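Putative uncharacterized protein (Mycobacterium avium, PDB 2Z6V) is of unknown function but, as a sulfotransferase-family protein, probably transfers a sulfuryl group to an acceptor substrate. Local coordinates at residues A[47-50]-A[51-54]. Sequence-based numbering, arbitrary orientation.
Sequences DSDS and WREG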
ATOM      1  N   ASP A  47       8.012 -21.100   1.033  1.00 41.56           N
ATOM      2  CA  ASP A  47       9.359 -20.797   0.563  1.00 41.92           C
ATOM      3  C   ASP A  47      10.411 -20.536   1.630  1.00 41.70           C
ATOM      4  O   ASP A  47      11.579 -20.870   1.437  1.00 42.47           O
ATOM      5  CB  ASP A  47       9.333 -19.628  -0.439  1.00 42.93           C
ATOM      6  CG  ASP A  47       8.531 -18.438   0.056  1.00 43.68           C
ATOM      7  OD1 ASP A  47       7.283 -18.520   0.078  1.00 45.76           O
ATOM      8  OD2 ASP A  47       9.153 -17.417   0.420  1.00 44.74           O
ATOM      9  N   SER A  48      10.015 -19.945   2.750  1.00 41.08           N
ATOM     10  CA  SER A  48      10.976 -19.666   3.802  1.00 39.84           C
ATOM     11  C   SER A  48      10.323 -19.455   5.156  1.00 40.53           C
ATOM     12  O   SER A  48       9.143 -19.734   5.345  1.00 39.58           O
ATOM     13  CB  SER A  48      11.814 -18.439   3.443  1.00 38.64           C
ATOM     14  OG  SER A  48      11.041 -17.257   3.514  1.00 39.37           O
ATOM     15  N   ASP A  49      11.114 -18.938   6.085  1.00 43.04           N
ATOM     16  CA  ASP A  49      10.708 -18.698   7.463  1.00 44.81           C
ATOM     17  C   ASP A  49      10.439 -17.216   7.744  1.00 43.12           C
ATOM     18  O   ASP A  49       9.939 -16.862   8.816  1.00 43.26           O
ATOM     19  CB  ASP A  49      11.840 -19.177   8.375  1.00 50.15           C
ATOM     20  CG  ASP A  49      11.365 -19.567   9.752  1.00 57.67           C
ATOM     21  OD1 ASP A  49      12.210 -19.600  10.678  1.00 62.00           O
ATOM     22  OD2 ASP A  49      10.156 -19.860   9.908  1.00 61.69           O
ATOM     23  N   SER A  50      10.779 -16.362   6.781  1.00 40.20           N
ATOM     24  CA  SER A  50      10.644 -14.908   6.911  1.00 37.64           C
ATOM     25  C   SER A  50       9.314 -14.358   7.417  1.00 35.98           C
ATOM     26  O   SER A  50       9.276 -13.296   8.040  1.00 35.74           O
ATOM     27  CB  SER A  50      10.984 -14.231   5.578  1.00 36.15           C
ATOM     28  OG  SER A  50      10.090 -14.621   4.555  1.00 37.22           O
ATOM     29  N   TRP A  51       8.233 -15.080   7.149  1.00 33.65           N
ATOM     30  CA  TRP A  51       6.898 -14.659   7.551  1.00 32.52           C
ATOM     31  C   TRP A  51       6.642 -14.735   9.046  1.00 32.52           C
ATOM     32  O   TRP A  51       5.881 -13.944   9.595  1.00 31.16           O
ATOM     33  CB  TRP A  51       5.853 -15.526   6.850  1.00 31.59           C
ATOM     34  CG  TRP A  51       6.036 -16.993   7.129  1.00 30.45           C
ATOM     35  CD1 TRP A  51       6.802 -17.868   6.422  1.00 29.03           C
ATOM     36  CD2 TRP A  51       5.476 -17.740   8.221  1.00 29.88           C
ATOM     37  NE1 TRP A  51       6.757 -19.113   7.000  1.00 28.15           N
ATOM     38  CE2 TRP A  51       5.953 -19.063   8.108  1.00 29.66           C
ATOM     39  CE3 TRP A  51       4.620 -17.417   9.286  1.00 30.28           C
ATOM     40  CZ2 TRP A  51       5.603 -20.071   9.021  1.00 30.00           C
ATOM     41  CZ3 TRP A  51       4.272 -18.418  10.195  1.00 30.53           C
ATOM     42  CH2 TRP A  51       4.765 -19.729  10.054  1.00 28.63           C
ATOM     43  N   ARG A  52       7.285 -15.693   9.698  1.00 33.72           N
ATOM     44  CA  ARG A  52       7.076 -15.935  11.110  1.00 33.51           C
ATOM     45  C   ARG A  52       7.381 -14.822  12.096  1.00 33.74           C
ATOM     46  O   ARG A  52       6.573 -14.545  12.976  1.00 34.07           O
ATOM     47  CB  ARG A  52       7.828 -17.195  11.526  1.00 35.78           C
ATOM     48  CG  ARG A  52       7.409 -17.698  12.886  1.00 38.62           C
ATOM     49  CD  ARG A  52       8.008 -19.053  13.220  1.00 40.36           C
ATOM     50  NE  ARG A  52       7.213 -19.714  14.254  1.00 44.44           N
ATOM     51  CZ  ARG A  52       6.983 -19.213  15.470  1.00 46.99           C
ATOM     52  NH1 ARG A  52       7.490 -18.036  15.823  1.00 46.74           N
ATOM     53  NH2 ARG A  52       6.228 -19.884  16.333  1.00 47.31           N
ATOM     54  N   GLU A  53       8.528 -14.172  11.967  1.00 33.42           N
ATOM     55  CA  GLU A  53       8.866 -13.137  12.935  1.00 34.60           C
ATOM     56  C   GLU A  53       7.793 -12.059  13.110  1.00 34.34           C
ATOM     57  O   GLU A  53       7.393 -11.765  14.238  1.00 34.45           O
ATOM     58  CB  GLU A  53      10.217 -12.500  12.597  1.00 35.74           C
ATOM     59  CG  GLU A  53      10.635 -11.453  13.611  1.00 38.64           C
ATOM     60  CD  GLU A  53      12.089 -11.044  13.498  1.00 42.01           C
ATOM     61  OE1 GLU A  53      12.653 -11.094  12.378  1.00 44.01           O
ATOM     62  OE2 GLU A  53      12.663 -10.651  14.539  1.00 43.82           O
ATOM     63  N   GLY A  54       7.326 -11.484  12.002  1.00 33.25           N
ATOM     64  CA  GLY A  54       6.307 -10.451  12.067  1.00 29.97           C
ATOM     65  C   GLY A  54       4.955 -10.947  12.556  1.00 31.51           C
ATOM     66  O   GLY A  54       4.301 -10.290  13.380  1.00 30.57           O
TER
HETATM   67  O   HOH W   1      10.909 -14.976  10.584  1.00 46.65           O
HETATM   68  O   HOH W   2       7.830 -11.639   9.284  1.00 34.30           O
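Trp51 folds its indole back over the turn that starts its own helix, and its NE1 meets Ser48 O at the ring edge, 3.0 Å away. The N-H points poorly at that oxygen (121°), so the bond is weak. The ring gets there because chi1 of 57° wedges CG between N and C of its own backbone, turning the side chain toward the preceding residues; Asp49 O and Arg52 CB lie over one face, near the ring's margin rather than over its middle. At the turn, Ser48 acts as a cap: its OG weakly accepts from Ser50 N at 3.4 Å. Arg52 N donates to Asp49 O at 3.0 Å. A water carries that same carbonyl on to Glu53 N, so solvent enters this first turn between carbonyl and amide. The Asp49 and Arg52 side chains run alongside each other, but only carboxylate and aliphatic chain touch, Asp49 OD2 lying 3.9 Å from Arg52 CB. The guanidinium instead forms a salt bridge with Asp31 of helix 30-41. The contact illustrates how a helix begins: its first amides lack earlier carbonyl partners in the helix, and here Ser48 OG meets that of Ser50. At this surface start of helix 50-64, Ser50 OG bonds to Asp198 and Arg87, while Trp51 packs against Phe34 of helix 30-41, their ring planes about 25° apart, and touches Leu84 and Arg87 of helix 70-96.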